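Local coordinates for protein N-acyl-D-glutamate deacylase (Bordetella bronchiseptica, PDB 3GIP) that probably hydrolyses the amide bond of N-acyl-D-glutamate, releasing D-glutamate and a carboxylate, as a zinc-dependent member of the amidohydrolase superfamily, at residues 89-94 against 141-146; 222-227 against 254-259. All blocks are in the same frame, centred on the assembly; numbering follows the deposited sequence.

Interaction 1: residues 89-94 against 141-146; sequences TVVVGN and AALVGH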
loop_
_atom_site.group_PDB
_atom_site.type_symbol
_atom_site.label_atom_id
_atom_site.label_comp_id
_atom_site.label_asym_id
_atom_site.label_seq_id
_atom_site.Cartn_x
_atom_site.Cartn_y
_atom_site.Cartn_z
ATOM N N THR A 89 -6.010 -2.746 -7.921
ATOM C CA THR A 89 -6.310 -3.368 -6.632
ATOM C C THR A 89 -5.467 -2.692 -5.560
ATOM O O THR A 89 -4.305 -2.365 -5.797
ATOM C CB THR A 89 -5.963 -4.883 -6.616
ATOM O OG1 THR A 89 -6.802 -5.583 -7.541
ATOM C CG2 THR A 89 -6.162 -5.470 -5.217
ATOM N N VAL A 90 -6.051 -2.472 -4.388
ATOM C CA VAL A 90 -5.306 -1.875 -3.294
ATOM C C VAL A 90 -5.552 -2.650 -2.014
ATOM O O VAL A 90 -6.662 -3.119 -1.763
ATOM C CB VAL A 90 -5.690 -0.395 -3.049
ATOM C CG1 VAL A 90 -7.158 -0.279 -2.654
ATOM C CG2 VAL A 90 -4.797 0.188 -1.955
ATOM N N VAL A 91 -4.496 -2.811 -1.226
ATOM C CA VAL A 91 -4.593 -3.487 0.056
ATOM C C VAL A 91 -4.583 -2.361 1.086
ATOM O O VAL A 91 -3.595 -1.633 1.217
ATOM C CB VAL A 91 -3.393 -4.427 0.299
ATOM C CG1 VAL A 91 -3.537 -5.115 1.654
ATOM C CG2 VAL A 91 -3.311 -5.464 -0.816
ATOM N N VAL A 92 -5.693 -2.201 1.800
ATOM C CA VAL A 92 -5.806 -1.150 2.808
ATOM C C VAL A 92 -5.678 -1.708 4.225
ATOM O O VAL A 92 -5.546 -2.921 4.411
ATOM C CB VAL A 92 -7.161 -0.408 2.686
ATOM C CG1 VAL A 92 -7.320 0.163 1.281
ATOM C CG2 VAL A 92 -8.312 -1.361 3.002
ATOM N N GLY A 93 -5.708 -0.818 5.216
ATOM C CA GLY A 93 -5.610 -1.236 6.606
ATOM C C GLY A 93 -4.195 -1.492 7.078
ATOM O O GLY A 93 -3.954 -2.367 7.910
ATOM N N ASN A 94 -3.258 -0.704 6.564
ATOM C CA ASN A 94 -1.852 -0.864 6.908
ATOM C C ASN A 94 -1.369 -0.075 8.117
ATOM O O ASN A 94 -2.044 0.835 8.603
ATOM C CB ASN A 94 -0.999 -0.489 5.696
ATOM C CG ASN A 94 -1.014 -1.556 4.631
ATOM O OD1 ASN A 94 -0.368 -2.590 4.776
ATOM N ND2 ASN A 94 -1.761 -1.320 3.559
ATOM N N ALA A 141 -8.756 -5.114 -0.905
ATOM C CA ALA A 141 -8.438 -6.197 0.019
ATOM C C ALA A 141 -8.157 -5.446 1.311
ATOM O O ALA A 141 -7.605 -4.343 1.272
ATOM C CB ALA A 141 -7.199 -6.956 -0.438
ATOM N N ALA A 142 -8.531 -6.018 2.451
ATOM C CA ALA A 142 -8.325 -5.315 3.708
ATOM C C ALA A 142 -7.665 -6.084 4.835
ATOM O O ALA A 142 -7.944 -7.262 5.061
ATOM C CB ALA A 142 -9.659 -4.750 4.198
ATOM N N LEU A 143 -6.787 -5.383 5.545
ATOM C CA LEU A 143 -6.086 -5.917 6.702
ATOM C C LEU A 143 -6.767 -5.263 7.897
ATOM O O LEU A 143 -7.325 -4.172 7.770
ATOM C CB LEU A 143 -4.616 -5.487 6.694
ATOM C CG LEU A 143 -3.701 -5.996 5.581
ATOM C CD1 LEU A 143 -2.553 -5.007 5.378
ATOM C CD2 LEU A 143 -3.168 -7.379 5.938
ATOM N N VAL A 144 -6.746 -5.927 9.044
ATOM C CA VAL A 144 -7.327 -5.342 10.248
ATOM C C VAL A 144 -6.154 -4.789 11.043
ATOM O O VAL A 144 -5.140 -5.465 11.224
ATOM C CB VAL A 144 -8.098 -6.386 11.091
ATOM C CG1 VAL A 144 -7.209 -7.562 11.416
ATOM C CG2 VAL A 144 -8.605 -5.739 12.376
ATOM N N GLY A 145 -6.285 -3.550 11.502
ATOM C CA GLY A 145 -5.207 -2.920 12.243
ATOM C C GLY A 145 -5.074 -3.294 13.703
ATOM O O GLY A 145 -6.059 -3.325 14.444
ATOM N N HIS A 146 -3.845 -3.577 14.118
ATOM C CA HIS A 146 -3.552 -3.926 15.503
ATOM C C HIS A 146 -3.924 -2.754 16.413
ATOM O O HIS A 146 -4.369 -2.951 17.545
ATOM C CB HIS A 146 -2.063 -4.276 15.636
ATOM C CG HIS A 146 -1.572 -4.353 17.049
ATOM N ND1 HIS A 146 -2.139 -5.180 17.996
ATOM C CD2 HIS A 146 -0.547 -3.720 17.668
ATOM C CE1 HIS A 146 -1.483 -5.053 19.137
ATOM N NE2 HIS A 146 -0.512 -4.173 18.963
#
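With chi1 of V91 at -180°, its CG1 lies anti to the backbone N and meets L143 CD1 at 3.9 Å, while CG2, beside the backbone N, faces the methyl of A141. L143 turns its CG anti to its own carbonyl carbon (chi1 -65°), which carries CD1 obliquely across V91 and up to N94, where it stops 3.3 Å from OD1. The other face of the pair is lined by V92, whose CG2 packs 3.8 Å from A142 CB. Branched valines suit the extended backbone, and the alanine methyls fit beside them, A141 by V91 and A142 by V92. Three backbone bonds join the parallel strands and set their axes 4.6 Å apart: A141 N gives to V90 O, V92 N to A141 O at 2.9 Å, and L143 N to V92 O. G93 then leaves the strand at a positive phi that favours glycine, and its CA-H approaches L143 O. The amide of N94 is held by G67 O through ND2, and its side chain lies about 6 Å from the zinc ion. The three bonds thus pair buried peptide groups in an aliphatic setting, as in the parallel wall of a TIM-barrel fold, with N94 where the strand gives way to the zinc site.

Interaction 2: residues 222-227 against 254-259; sequences EADGVE and PQNWGR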
loop_
_atom_site.group_PDB
_atom_site.type_symbol
_atom_site.label_atom_id
_atom_site.label_comp_id
_atom_site.label_asym_id
_atom_site.label_seq_id
_atom_site.Cartn_x
_atom_site.Cartn_y
_atom_site.Cartn_z
ATOM N N GLU A 222 12.628 2.631 12.310
ATOM C CA GLU A 222 13.246 2.528 10.997
ATOM C C GLU A 222 14.492 3.391 10.869
ATOM O O GLU A 222 14.894 3.772 9.766
ATOM C CB GLU A 222 12.212 2.881 9.924
ATOM C CG GLU A 222 10.985 1.967 9.983
ATOM C CD GLU A 222 10.018 2.179 8.835
ATOM O OE1 GLU A 222 9.346 3.231 8.804
ATOM O OE2 GLU A 222 9.937 1.291 7.959
ATOM N N ALA A 223 15.112 3.679 12.011
ATOM C CA ALA A 223 16.329 4.479 12.052
ATOM C C ALA A 223 17.411 3.708 12.808
ATOM O O ALA A 223 17.816 2.628 12.384
ATOM C CB ALA A 223 16.054 5.823 12.722
ATOM N N ASP A 224 17.864 4.243 13.938
ATOM C CA ASP A 224 18.910 3.586 14.717
ATOM C C ASP A 224 18.582 2.152 15.138
ATOM O O ASP A 224 19.476 1.322 15.287
ATOM C CB ASP A 224 19.240 4.410 15.964
ATOM C CG ASP A 224 19.909 5.730 15.635
ATOM O OD1 ASP A 224 20.099 6.035 14.436
ATOM O OD2 ASP A 224 20.245 6.468 16.584
ATOM N N GLY A 225 17.303 1.855 15.334
ATOM C CA GLY A 225 16.938 0.511 15.743
ATOM C C GLY A 225 16.308 -0.331 14.652
ATOM O O GLY A 225 15.612 -1.301 14.949
ATOM N N VAL A 226 16.568 0.010 13.391
ATOM C CA VAL A 226 15.978 -0.720 12.276
ATOM C C VAL A 226 16.331 -2.205 12.219
ATOM O O VAL A 226 15.472 -3.031 11.910
ATOM C CB VAL A 226 16.321 -0.046 10.916
ATOM C CG1 VAL A 226 17.799 -0.194 10.603
ATOM C CG2 VAL A 226 15.456 -0.642 9.808
ATOM N N GLU A 227 17.578 -2.562 12.515
ATOM C CA GLU A 227 17.947 -3.974 12.481
ATOM C C GLU A 227 17.206 -4.763 13.556
ATOM O O GLU A 227 16.727 -5.865 13.306
ATOM C CB GLU A 227 19.461 -4.147 12.638
ATOM C CG GLU A 227 20.237 -3.773 11.382
ATOM C CD GLU A 227 21.726 -4.039 11.503
ATOM O OE1 GLU A 227 22.103 -5.190 11.812
ATOM O OE2 GLU A 227 22.521 -3.099 11.283
ATOM N N PRO A 254 21.300 9.462 7.887
ATOM C CA PRO A 254 22.627 9.113 7.375
ATOM C C PRO A 254 23.417 8.041 8.115
ATOM O O PRO A 254 24.061 7.209 7.485
ATOM C CB PRO A 254 23.353 10.455 7.359
ATOM C CG PRO A 254 22.254 11.414 7.063
ATOM C CD PRO A 254 21.151 10.926 7.975
ATOM N N GLN A 255 23.377 8.059 9.442
ATOM C CA GLN A 255 24.128 7.075 10.214
ATOM C C GLN A 255 23.605 5.658 10.003
ATOM O O GLN A 255 24.292 4.686 10.311
ATOM C CB GLN A 255 24.094 7.411 11.713
ATOM C CG GLN A 255 22.720 7.297 12.356
ATOM C CD GLN A 255 21.954 8.602 12.348
ATOM O OE1 GLN A 255 22.171 9.460 11.492
ATOM N NE2 GLN A 255 21.038 8.755 13.301
ATOM N N ASN A 256 22.396 5.544 9.464
ATOM C CA ASN A 256 21.786 4.240 9.238
ATOM C C ASN A 256 21.754 3.816 7.776
ATOM O O ASN A 256 21.326 2.710 7.457
ATOM C CB ASN A 256 20.369 4.238 9.808
ATOM C CG ASN A 256 20.350 4.556 11.286
ATOM O OD1 ASN A 256 19.646 5.464 11.735
ATOM N ND2 ASN A 256 21.132 3.812 12.052
ATOM N N TRP A 257 22.204 4.687 6.882
ATOM C CA TRP A 257 22.201 4.334 5.472
ATOM C C TRP A 257 23.094 3.127 5.218
ATOM O O TRP A 257 24.243 3.081 5.666
ATOM C CB TRP A 257 22.665 5.518 4.627
ATOM C CG TRP A 257 21.694 6.660 4.622
ATOM C CD1 TRP A 257 20.448 6.691 5.192
ATOM C CD2 TRP A 257 21.880 7.928 3.992
ATOM N NE1 TRP A 257 19.849 7.907 4.950
ATOM C CE2 TRP A 257 20.707 8.683 4.216
ATOM C CE3 TRP A 257 22.927 8.501 3.256
ATOM C CZ2 TRP A 257 20.552 9.987 3.728
ATOM C CZ3 TRP A 257 22.771 9.795 2.772
ATOM C CH2 TRP A 257 21.591 10.523 3.011
ATOM N N GLY A 258 22.546 2.139 4.517
ATOM C CA GLY A 258 23.302 0.942 4.201
ATOM C C GLY A 258 22.964 -0.257 5.064
ATOM O O GLY A 258 23.344 -1.385 4.743
ATOM N N ARG A 259 22.245 -0.024 6.158
ATOM C CA ARG A 259 21.893 -1.113 7.058
ATOM C C ARG A 259 20.910 -2.117 6.471
ATOM O O ARG A 259 20.648 -3.151 7.084
ATOM C CB ARG A 259 21.363 -0.552 8.382
ATOM C CG ARG A 259 22.430 0.208 9.169
ATOM C CD ARG A 259 21.914 0.738 10.494
ATOM N NE ARG A 259 21.586 -0.331 11.431
ATOM C CZ ARG A 259 21.122 -0.121 12.658
ATOM N NH1 ARG A 259 20.936 1.119 13.089
ATOM N NH2 ARG A 259 20.839 -1.144 13.452
#
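A223, the first residue of 222-227 to meet 254-259, packs its backbone and methyl against the side chain of N256 and opens a type I turn that closes with V226 N bonded to A223 O. D224 follows, and its carboxylate takes Q255 NE2 on the syn lone pair of OD1 at 3.1 Å, the carboxylate and amide planes 63° apart; such a short acid suits an exposed turn. The backbone carbonyl of D224 is also used: R259 NH1 reaches D224 O at 2.6 Å, coming from above the carbonyl plane, and NH2 adds a weak bond to the same oxygen. G225 occupies the N-cap position, right before the helix that V226 begins. V226 lays CG1 over the centre of one guanidinium face of R259, 3.8 Å above the plane. E227 then supplies the countercharge, R259 NE meeting the anti side of OE2 at 2.9 Å in a salt bridge, with a weak bond from NH2. A bend at chi3 (67°) swings the arginine head between these partners, so its edge is gripped by a carbonyl and a carboxylate and its rotation is probably restricted. The contact joins the N-terminal end of helix 226-240 to the loop between strand 243-246 and helix 260-272, whose A262 and T263 also touch E227.

The two contacts follow one another along the chain, interaction 1 closing before interaction 2 opens; their centres lie 27 Å apart, and their nearest atoms, about 11 Å apart, do not touch. Both belong to the TIM-barrel-like amidohydrolase domain. Interaction 1 pairs the neighbouring parallel strands 87-92 and 139-145 deep in the barrel wall, whereas interaction 2 ties together the loops that follow strands 214-218 and 243-246 farther from the centre. The zinc site relates them: its ligand C95 comes directly after 89-94, and H218 and H248 sit at or just past the two strands that lead to interaction 2. One contact thus lies in the wall and the other in loops beyond it, both on chain segments that adjoin zinc ligands.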